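Uncharacterized protein Atu1656/AGR_C_3050 (Agrobacterium tumefaciens, PDB 2OJH) is of unknown function but adopts a six-bladed beta-propeller of the TolB family, named for a periplasmic component of the Tol–Pal system. Local coordinates at residues F27-R32 / E262-L267; D229-V234 / Q252-D257; G272-P277 / D284-V289. All coordinates share one frame; numbering follows the deposited sequence.

Interaction 1: F27-R32 / E262-L267; sequences FNIRTR and ETLFDL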
loop_
_atom_site.group_PDB
_atom_site.type_symbol
_atom_site.label_atom_id
_atom_site.label_comp_id
_atom_site.label_asym_id
_atom_site.label_seq_id
_atom_site.Cartn_x
_atom_site.Cartn_y
_atom_site.Cartn_z
ATOM N N PHE A 27 -9.425 -11.982 1.772
ATOM C CA PHE A 27 -10.863 -11.892 1.576
ATOM C C PHE A 27 -11.092 -11.966 0.073
ATOM O O PHE A 27 -10.411 -11.276 -0.720
ATOM C CB PHE A 27 -11.385 -10.573 2.106
ATOM C CG PHE A 27 -12.885 -10.426 2.045
ATOM C CD1 PHE A 27 -13.683 -10.987 3.016
ATOM C CD2 PHE A 27 -13.487 -9.678 1.023
ATOM C CE1 PHE A 27 -15.096 -10.855 2.972
ATOM C CE2 PHE A 27 -14.853 -9.525 0.963
ATOM C CZ PHE A 27 -15.677 -10.110 1.950
ATOM N N ASN A 28 -12.044 -12.811 -0.306
ATOM C CA ASN A 28 -12.410 -12.972 -1.698
ATOM C C ASN A 28 -13.646 -12.116 -1.924
ATOM O O ASN A 28 -14.685 -12.349 -1.320
ATOM C CB ASN A 28 -12.655 -14.454 -2.022
ATOM C CG ASN A 28 -13.029 -14.684 -3.492
ATOM O OD1 ASN A 28 -13.923 -14.029 -4.018
ATOM N ND2 ASN A 28 -12.347 -15.632 -4.151
ATOM N N ILE A 29 -13.532 -11.102 -2.782
ATOM C CA ILE A 29 -14.656 -10.211 -3.016
ATOM C C ILE A 29 -15.759 -10.791 -3.909
ATOM O O ILE A 29 -16.862 -10.250 -3.952
ATOM C CB ILE A 29 -14.213 -8.822 -3.570
ATOM C CG1 ILE A 29 -13.614 -8.943 -4.985
ATOM C CG2 ILE A 29 -13.253 -8.105 -2.586
ATOM C CD1 ILE A 29 -13.727 -7.586 -5.821
ATOM N N ARG A 30 -15.471 -11.884 -4.610
ATOM C CA ARG A 30 -16.478 -12.527 -5.450
ATOM C C ARG A 30 -17.411 -13.440 -4.637
ATOM O O ARG A 30 -18.625 -13.388 -4.776
ATOM C CB ARG A 30 -15.795 -13.320 -6.580
ATOM C CG ARG A 30 -14.779 -12.497 -7.387
ATOM C CD ARG A 30 -15.368 -11.169 -7.884
ATOM N NE ARG A 30 -14.372 -10.399 -8.626
ATOM C CZ ARG A 30 -14.529 -9.144 -9.027
ATOM N NH1 ARG A 30 -15.654 -8.481 -8.767
ATOM N NH2 ARG A 30 -13.556 -8.545 -9.700
ATOM N N THR A 31 -16.821 -14.276 -3.791
ATOM C CA THR A 31 -17.556 -15.257 -2.986
ATOM C C THR A 31 -17.864 -14.699 -1.592
ATOM O O THR A 31 -18.677 -15.263 -0.857
ATOM C CB THR A 31 -16.737 -16.524 -2.808
ATOM O OG1 THR A 31 -15.560 -16.192 -2.080
ATOM C CG2 THR A 31 -16.336 -17.134 -4.162
ATOM N N ARG A 32 -17.200 -13.602 -1.243
ATOM C CA ARG A 32 -17.317 -12.925 0.050
ATOM C C ARG A 32 -16.909 -13.849 1.215
ATOM O O ARG A 32 -17.474 -13.800 2.300
ATOM C CB ARG A 32 -18.711 -12.288 0.226
ATOM C CG ARG A 32 -19.056 -11.216 -0.853
ATOM C CD ARG A 32 -18.228 -9.962 -0.655
ATOM N NE ARG A 32 -18.298 -8.997 -1.755
ATOM C CZ ARG A 32 -18.992 -7.866 -1.716
ATOM N NH1 ARG A 32 -19.707 -7.554 -0.642
ATOM N NH2 ARG A 32 -18.980 -7.049 -2.764
ATOM N N GLU A 262 -19.405 0.063 -0.212
ATOM C CA GLU A 262 -19.936 -0.874 0.766
ATOM C C GLU A 262 -18.882 -1.201 1.808
ATOM O O GLU A 262 -17.684 -1.091 1.537
ATOM C CB GLU A 262 -20.440 -2.151 0.082
ATOM C CG GLU A 262 -19.358 -2.951 -0.658
ATOM C CD GLU A 262 -19.954 -4.081 -1.485
ATOM O OE1 GLU A 262 -20.683 -4.920 -0.901
ATOM O OE2 GLU A 262 -19.719 -4.121 -2.713
ATOM N N THR A 263 -19.334 -1.602 2.990
ATOM C CA THR A 263 -18.436 -2.137 4.021
ATOM C C THR A 263 -18.320 -3.634 3.830
ATOM O O THR A 263 -19.312 -4.361 3.895
ATOM C CB THR A 263 -18.959 -1.817 5.438
ATOM O OG1 THR A 263 -19.068 -0.397 5.564
ATOM C CG2 THR A 263 -18.002 -2.318 6.507
ATOM N N LEU A 264 -17.117 -4.108 3.542
ATOM C CA LEU A 264 -16.899 -5.532 3.439
ATOM C C LEU A 264 -16.916 -6.143 4.844
ATOM O O LEU A 264 -17.624 -7.121 5.086
ATOM C CB LEU A 264 -15.563 -5.815 2.724
ATOM C CG LEU A 264 -15.574 -5.349 1.277
ATOM C CD1 LEU A 264 -14.193 -5.713 0.615
ATOM C CD2 LEU A 264 -16.731 -5.934 0.463
ATOM N N PHE A 265 -16.145 -5.581 5.782
ATOM C CA PHE A 265 -16.193 -6.045 7.175
ATOM C C PHE A 265 -15.630 -4.964 8.104
ATOM O O PHE A 265 -14.913 -4.093 7.646
ATOM C CB PHE A 265 -15.426 -7.363 7.337
ATOM C CG PHE A 265 -14.099 -7.388 6.623
ATOM C CD1 PHE A 265 -14.028 -7.822 5.304
ATOM C CD2 PHE A 265 -12.929 -6.988 7.268
ATOM C CE1 PHE A 265 -12.798 -7.857 4.630
ATOM C CE2 PHE A 265 -11.694 -7.028 6.611
ATOM C CZ PHE A 265 -11.643 -7.451 5.286
ATOM N N ASP A 266 -16.019 -5.009 9.388
ATOM C CA ASP A 266 -15.346 -4.254 10.450
ATOM C C ASP A 266 -14.027 -4.933 10.784
ATOM O O ASP A 266 -13.868 -6.142 10.583
ATOM C CB ASP A 266 -16.170 -4.225 11.709
ATOM C CG ASP A 266 -17.483 -3.473 11.539
ATOM O OD1 ASP A 266 -17.602 -2.666 10.598
ATOM O OD2 ASP A 266 -18.396 -3.700 12.357
ATOM N N LEU A 267 -13.101 -4.169 11.334
ATOM C CA LEU A 267 -11.774 -4.690 11.616
ATOM C C LEU A 267 -11.089 -3.866 12.713
ATOM O O LEU A 267 -11.268 -2.641 12.808
ATOM C CB LEU A 267 -10.942 -4.709 10.337
ATOM C CG LEU A 267 -9.467 -5.053 10.444
ATOM C CD1 LEU A 267 -9.035 -6.002 9.348
ATOM C CD2 LEU A 267 -8.622 -3.792 10.372
#

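Interaction 2: D229-V234 / Q252-D257; sequences DKVVFV and QLMDMD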
loop_
_atom_site.group_PDB
_atom_site.type_symbol
_atom_site.label_atom_id
_atom_site.label_comp_id
_atom_site.label_asym_id
_atom_site.label_seq_id
_atom_site.Cartn_x
_atom_site.Cartn_y
_atom_site.Cartn_z
ATOM N N ASP A 229 -12.376 -3.165 -11.789
ATOM C CA ASP A 229 -13.772 -2.851 -11.455
ATOM C C ASP A 229 -13.966 -2.256 -10.050
ATOM O O ASP A 229 -15.002 -1.654 -9.770
ATOM C CB ASP A 229 -14.714 -4.073 -11.652
ATOM C CG ASP A 229 -14.324 -5.293 -10.788
ATOM O OD1 ASP A 229 -13.127 -5.486 -10.512
ATOM O OD2 ASP A 229 -15.234 -6.062 -10.394
ATOM N N LYS A 230 -12.979 -2.445 -9.172
ATOM C CA LYS A 230 -13.165 -2.166 -7.742
ATOM C C LYS A 230 -11.934 -1.535 -7.125
ATOM O O LYS A 230 -10.791 -1.748 -7.567
ATOM C CB LYS A 230 -13.481 -3.468 -6.965
ATOM C CG LYS A 230 -14.823 -4.167 -7.273
ATOM C CD LYS A 230 -16.003 -3.324 -6.828
ATOM C CE LYS A 230 -17.327 -4.070 -7.041
ATOM N NZ LYS A 230 -18.535 -3.188 -6.900
ATOM N N VAL A 231 -12.190 -0.765 -6.075
ATOM C CA VAL A 231 -11.150 -0.210 -5.215
ATOM C C VAL A 231 -11.475 -0.611 -3.771
ATOM O O VAL A 231 -12.605 -0.366 -3.292
ATOM C CB VAL A 231 -11.154 1.361 -5.311
ATOM C CG1 VAL A 231 -10.209 1.992 -4.276
ATOM C CG2 VAL A 231 -10.803 1.818 -6.757
ATOM N N VAL A 232 -10.476 -1.162 -3.076
ATOM C CA VAL A 232 -10.592 -1.468 -1.636
ATOM C C VAL A 232 -9.842 -0.368 -0.855
ATOM O O VAL A 232 -8.856 0.199 -1.344
ATOM C CB VAL A 232 -10.030 -2.915 -1.315
ATOM C CG1 VAL A 232 -8.537 -2.974 -1.509
ATOM C CG2 VAL A 232 -10.393 -3.373 0.097
ATOM N N PHE A 233 -10.299 -0.058 0.352
ATOM C CA PHE A 233 -9.691 1.011 1.129
ATOM C C PHE A 233 -10.192 0.876 2.561
ATOM O O PHE A 233 -11.049 0.035 2.833
ATOM C CB PHE A 233 -9.968 2.411 0.522
ATOM C CG PHE A 233 -11.430 2.829 0.534
ATOM C CD1 PHE A 233 -12.283 2.399 -0.462
ATOM C CD2 PHE A 233 -11.914 3.712 1.492
ATOM C CE1 PHE A 233 -13.626 2.803 -0.476
ATOM C CE2 PHE A 233 -13.275 4.099 1.501
ATOM C CZ PHE A 233 -14.107 3.641 0.524
ATOM N N VAL A 234 -9.592 1.630 3.480
ATOM C CA VAL A 234 -10.004 1.617 4.887
ATOM C C VAL A 234 -10.657 2.953 5.241
ATOM O O VAL A 234 -10.148 3.993 4.843
ATOM C CB VAL A 234 -8.801 1.435 5.796
ATOM C CG1 VAL A 234 -9.174 1.614 7.271
ATOM C CG2 VAL A 234 -8.150 0.053 5.577
ATOM N N GLN A 252 -13.561 -1.108 3.220
ATOM C CA GLN A 252 -14.576 -0.707 2.287
ATOM C C GLN A 252 -14.220 -1.126 0.886
ATOM O O GLN A 252 -13.047 -1.323 0.563
ATOM C CB GLN A 252 -14.709 0.818 2.269
ATOM C CG GLN A 252 -14.907 1.466 3.603
ATOM C CD GLN A 252 -16.315 1.336 4.071
ATOM O OE1 GLN A 252 -16.633 0.413 4.796
ATOM N NE2 GLN A 252 -17.186 2.236 3.631
ATOM N N LEU A 253 -15.249 -1.206 0.045
ATOM C CA LEU A 253 -15.073 -1.485 -1.370
ATOM C C LEU A 253 -16.021 -0.577 -2.143
ATOM O O LEU A 253 -17.140 -0.278 -1.671
ATOM C CB LEU A 253 -15.395 -2.957 -1.676
ATOM C CG LEU A 253 -14.932 -3.568 -3.010
ATOM C CD1 LEU A 253 -13.466 -3.801 -2.992
ATOM C CD2 LEU A 253 -15.648 -4.913 -3.330
HETATM N N MSE A 254 -15.563 -0.135 -3.313
HETATM C CA MSE A 254 -16.389 0.655 -4.232
HETATM C C MSE A 254 -15.981 0.442 -5.692
HETATM O O MSE A 254 -14.904 -0.093 -5.974
HETATM C CB MSE A 254 -16.235 2.132 -3.896
HETATM C CG MSE A 254 -14.821 2.624 -4.166
HETATM SE SE MSE A 254 -14.551 4.444 -3.523
HETATM C CE MSE A 254 -12.617 4.518 -3.723
ATOM N N ASP A 255 -16.837 0.899 -6.607
ATOM C CA ASP A 255 -16.540 0.915 -8.052
ATOM C C ASP A 255 -15.395 1.905 -8.339
ATOM O O ASP A 255 -15.138 2.811 -7.527
ATOM C CB ASP A 255 -17.798 1.319 -8.850
ATOM C CG ASP A 255 -18.954 0.314 -8.712
ATOM O OD1 ASP A 255 -18.704 -0.861 -8.372
ATOM O OD2 ASP A 255 -20.129 0.693 -8.954
HETATM N N MSE A 256 -14.703 1.745 -9.475
HETATM C CA MSE A 256 -13.661 2.707 -9.894
HETATM C C MSE A 256 -14.080 4.185 -9.833
HETATM O O MSE A 256 -13.253 5.060 -9.565
HETATM C CB MSE A 256 -13.198 2.448 -11.321
HETATM C CG MSE A 256 -12.557 1.140 -11.557
HETATM SE SE MSE A 256 -11.026 0.798 -10.412
HETATM C CE MSE A 256 -9.765 2.020 -11.122
ATOM N N ASP A 257 -15.350 4.470 -10.115
ATOM C CA ASP A 257 -15.813 5.855 -10.186
ATOM C C ASP A 257 -16.360 6.303 -8.844
ATOM O O ASP A 257 -16.925 7.397 -8.727
ATOM C CB ASP A 257 -16.866 6.044 -11.301
ATOM C CG ASP A 257 -18.163 5.294 -11.031
ATOM O OD1 ASP A 257 -18.198 4.440 -10.126
ATOM O OD2 ASP A 257 -19.166 5.561 -11.730
HETATM O O HOH W 1 -16.130 0.141 -11.764
#

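Interaction 3: G272-P277 / D284-V289; sequences GTMNSP and DEFAYV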
loop_
_atom_site.group_PDB
_atom_site.type_symbol
_atom_site.label_atom_id
_atom_site.label_comp_id
_atom_site.label_asym_id
_atom_site.label_seq_id
_atom_site.Cartn_x
_atom_site.Cartn_y
_atom_site.Cartn_z
ATOM N N GLY A 272 -0.982 -0.701 9.097
ATOM C CA GLY A 272 -0.521 -2.085 8.904
ATOM C C GLY A 272 -1.525 -2.988 8.179
ATOM O O GLY A 272 -1.135 -3.971 7.517
ATOM N N THR A 273 -2.812 -2.675 8.307
ATOM C CA THR A 273 -3.869 -3.501 7.718
ATOM C C THR A 273 -3.630 -3.693 6.206
ATOM O O THR A 273 -3.655 -4.826 5.702
ATOM C CB THR A 273 -5.282 -2.910 8.043
ATOM O OG1 THR A 273 -5.503 -3.044 9.444
ATOM C CG2 THR A 273 -6.403 -3.639 7.317
HETATM N N MSE A 274 -3.393 -2.599 5.475
HETATM C CA MSE A 274 -3.192 -2.700 4.023
HETATM C C MSE A 274 -2.441 -1.491 3.450
HETATM O O MSE A 274 -2.897 -0.893 2.466
HETATM C CB MSE A 274 -4.532 -2.914 3.261
HETATM C CG MSE A 274 -5.501 -1.794 3.398
HETATM SE SE MSE A 274 -7.147 -2.096 2.359
HETATM C CE MSE A 274 -7.680 -3.807 3.218
ATOM N N ASN A 275 -1.288 -1.116 4.023
ATOM C CA ASN A 275 -0.674 0.133 3.520
ATOM C C ASN A 275 -0.326 0.054 2.052
ATOM O O ASN A 275 -0.419 1.056 1.323
ATOM C CB ASN A 275 0.597 0.530 4.293
ATOM C CG ASN A 275 0.321 0.783 5.717
ATOM O OD1 ASN A 275 0.178 -0.163 6.496
ATOM N ND2 ASN A 275 0.207 2.060 6.087
ATOM N N SER A 276 0.112 -1.122 1.629
ATOM C CA SER A 276 0.708 -1.301 0.313
ATOM C C SER A 276 -0.222 -2.105 -0.626
ATOM O O SER A 276 -1.174 -2.749 -0.147
ATOM C CB SER A 276 2.045 -2.010 0.457
ATOM O OG SER A 276 3.003 -1.122 1.009
ATOM N N PRO A 277 0.033 -2.061 -1.952
ATOM C CA PRO A 277 -0.859 -2.741 -2.906
ATOM C C PRO A 277 -1.083 -4.202 -2.543
ATOM O O PRO A 277 -0.116 -4.975 -2.453
ATOM C CB PRO A 277 -0.152 -2.589 -4.242
ATOM C CG PRO A 277 0.709 -1.370 -4.108
ATOM C CD PRO A 277 1.127 -1.332 -2.634
ATOM N N ASP A 284 -9.635 -11.032 -7.589
ATOM C CA ASP A 284 -10.817 -11.519 -6.863
ATOM C C ASP A 284 -10.624 -11.498 -5.360
ATOM O O ASP A 284 -11.601 -11.588 -4.609
ATOM C CB ASP A 284 -11.162 -12.943 -7.287
ATOM C CG ASP A 284 -11.494 -13.030 -8.775
ATOM O OD1 ASP A 284 -12.091 -12.072 -9.321
ATOM O OD2 ASP A 284 -11.149 -14.047 -9.373
ATOM N N GLU A 285 -9.373 -11.370 -4.933
ATOM C CA GLU A 285 -9.054 -11.477 -3.508
ATOM C C GLU A 285 -8.016 -10.448 -3.140
ATOM O O GLU A 285 -7.179 -10.081 -3.975
ATOM C CB GLU A 285 -8.490 -12.865 -3.165
ATOM C CG GLU A 285 -9.399 -13.990 -3.556
ATOM C CD GLU A 285 -8.873 -15.373 -3.200
ATOM O OE1 GLU A 285 -7.664 -15.635 -3.340
ATOM O OE2 GLU A 285 -9.713 -16.205 -2.827
ATOM N N PHE A 286 -8.075 -9.973 -1.902
ATOM C CA PHE A 286 -6.974 -9.151 -1.397
ATOM C C PHE A 286 -6.474 -9.650 -0.033
ATOM O O PHE A 286 -7.248 -10.256 0.737
ATOM C CB PHE A 286 -7.397 -7.670 -1.365
ATOM C CG PHE A 286 -8.541 -7.394 -0.441
ATOM C CD1 PHE A 286 -8.291 -7.208 0.904
ATOM C CD2 PHE A 286 -9.856 -7.288 -0.922
ATOM C CE1 PHE A 286 -9.310 -6.964 1.793
ATOM C CE2 PHE A 286 -10.912 -7.028 -0.038
ATOM C CZ PHE A 286 -10.649 -6.863 1.313
ATOM N N ALA A 287 -5.189 -9.392 0.267
ATOM C CA ALA A 287 -4.589 -9.709 1.553
ATOM C C ALA A 287 -4.652 -8.474 2.472
ATOM O O ALA A 287 -4.645 -7.334 1.991
ATOM C CB ALA A 287 -3.105 -10.186 1.358
ATOM N N TYR A 288 -4.753 -8.722 3.777
ATOM C CA TYR A 288 -4.839 -7.667 4.798
ATOM C C TYR A 288 -4.423 -8.246 6.165
ATOM O O TYR A 288 -4.326 -9.475 6.324
ATOM C CB TYR A 288 -6.256 -7.056 4.840
ATOM C CG TYR A 288 -7.309 -8.033 5.309
ATOM C CD1 TYR A 288 -7.853 -8.981 4.430
ATOM C CD2 TYR A 288 -7.747 -8.031 6.650
ATOM C CE1 TYR A 288 -8.803 -9.919 4.880
ATOM C CE2 TYR A 288 -8.684 -8.957 7.103
ATOM C CZ TYR A 288 -9.218 -9.878 6.204
ATOM O OH TYR A 288 -10.113 -10.801 6.641
ATOM N N VAL A 289 -4.150 -7.378 7.143
ATOM C CA VAL A 289 -3.835 -7.835 8.496
ATOM C C VAL A 289 -4.879 -7.302 9.438
ATOM O O VAL A 289 -5.135 -6.107 9.455
ATOM C CB VAL A 289 -2.439 -7.383 8.999
ATOM C CG1 VAL A 289 -2.032 -8.150 10.293
ATOM C CG2 VAL A 289 -1.362 -7.590 7.899
#

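Interaction 1: F27-R32 / E262-L267
The F27 ring carries F265 CE1 over one face, with 3.6 Å from F265 CE1 to F27 CD1, and L264 CD1 reaches it obliquely, 3.9 Å from F27 CE2. The methyl CG2 of I29 lies in the plane at the same ring's edge and also meets L264 CD1, at 4.1 Å. The two phenylalanine rings pass each other at a slant, their planes inclined at 54°. With its CG anti to the backbone N (chi1 -176°), F27 turns its ring to L264 and F265. The R32 guanidinium is occupied in a similar way: L264 CD2 sits over one face, 3.6 Å from R32 NH1, while E262 OE1 lies at the edge, near the plane. L264 thus parts its two methyls between an aromatic ring and a charged group. These contacts bring together neighbouring blades of the propeller, 262-267 being the outermost strand of one and 22-28 belonging to the blade that closes the ring by pairing with the C-terminal strand 285-291. L264 and F265 both face V251 in a classic beta bulge. On the exposed side, R32 holds the E262 carboxylate end-on in a two-bond salt bridge, NH1 to OE1 at 2.8 Å and NH2 to OE2 at 3.0 Å. Both oxygens are approached from above the carboxylate plane, and R32 NE is fixed by I29 O at 2.9 Å.

Interaction 2: D229-V234 / Q252-D257
V231 and M254, and next to them F233 and Q252, form two hydrogen-bonded pairs within the antiparallel hairpin of strands 230-237 and 247-255, the two middle strands of a four-stranded propeller blade. In each pair both backbone bonds are made: V231 N donates to M254 O over 2.8 Å and Q252 N to F233 O, also over 2.8 Å, with M254 N and F233 N returning the other two. V232 and L253 make the non-hydrogen-bonded pair between them.

The apolar contacts divide by face of the sheet. V231, F233, Q252 and selenomethionine M254 share one. There Q252 CB rests over the F233 ring, 3.6 Å from its centroid and 19° off the ring normal, a CH-pi contact. A Met-aromatic contact accompanies it: the selenium of M254 approaches the same ring obliquely, 3.6 Å from F233 CE1, while its CE packs 3.5 Å from V231 CG1. On the other face V232 CB meets L253 CD1, and L253 CD2 lies against K230 CD.

Polar side chains mark the end of the hairpin near D229. The K230 chain bends at chi2 (-67°) and runs alongside D255, and its NZ forms a salt bridge with D255 OD1 at 2.8 Å, met nearly in line with the C-O bond, while OD2 is held by N260. D229 pairs in turn with R30 of the closing blade. A water bridges D229 O and M256 N, standing 2.9 Å from D229 O and 3.1 Å from M256 N.

Interaction 3: G272-P277 / D284-V289
T273 OG1 is gripped twice: it donates to V289 O over 3.1 Å, nearly along the carbonyl axis, and accepts from the backbone N of G270. OG1 stands anti to the carbonyl carbon of T273 and beside its backbone N (chi1 -68°), which brings the hydroxyl to V289 O. The main chain of T273 answers with a second bond in the reverse sense, since V289 N donates to T273 O over 3.0 Å, in the carbonyl plane and on a lone pair. The same T273 O takes a CA-H...O contact from Y288 CA at 3.2 Å, and V289 O receives one from T273 CA. Two hydrogen bonds, one from the V289 N-H and one from the T273 hydroxyl, therefore join T273 to V289.

Beside this polar join lies an apolar one. The selenomethionine M274 is bent at chi3 (58°), and its CE methyl swings back to touch F286 CE1 at 3.8 Å and Y288 CB at 3.9 Å. The methyl meets the F286 ring obliquely. V289 CG2 packs against G272 O at 3.6 Å.

N275 OD1 ties the irregular segment together, accepting from G272 N at 2.9 Å on a lone pair in the carbonyl plane, with N88 ND2 as a further donor. M274 O is taken by H223 of the neighbouring blade. The chain between the segments carries the W-S-P-D-G sequence of PD40 repeats, and 272-277, in a contact centred about 7 Å from the centre of the chain, probably takes the innermost position of the closing propeller blade.

Interaction 1 lies toward the outside of the propeller, partly buried and ended by a salt bridge, whereas interactions 2 and 3 are buried. Interaction 2 is internal to one blade and rests chiefly on regular backbone pairing. Interaction 3, close to the centre of the molecule, joins an irregular segment to strand 285-291 through two hydrogen bonds at T273 and V289 and the packing of M274. Interactions 1 and 2 share a sheet, strands 247-255 and 262-267 being neighbours, and meet where T263 OG1 bonds Q252 OE1. Interactions 1 and 3 share the closing blade, tied by the R30–D284 salt bridge. V232 CG2 packs on F286 CE2, so interactions 2 and 3 also meet across the interface between blades.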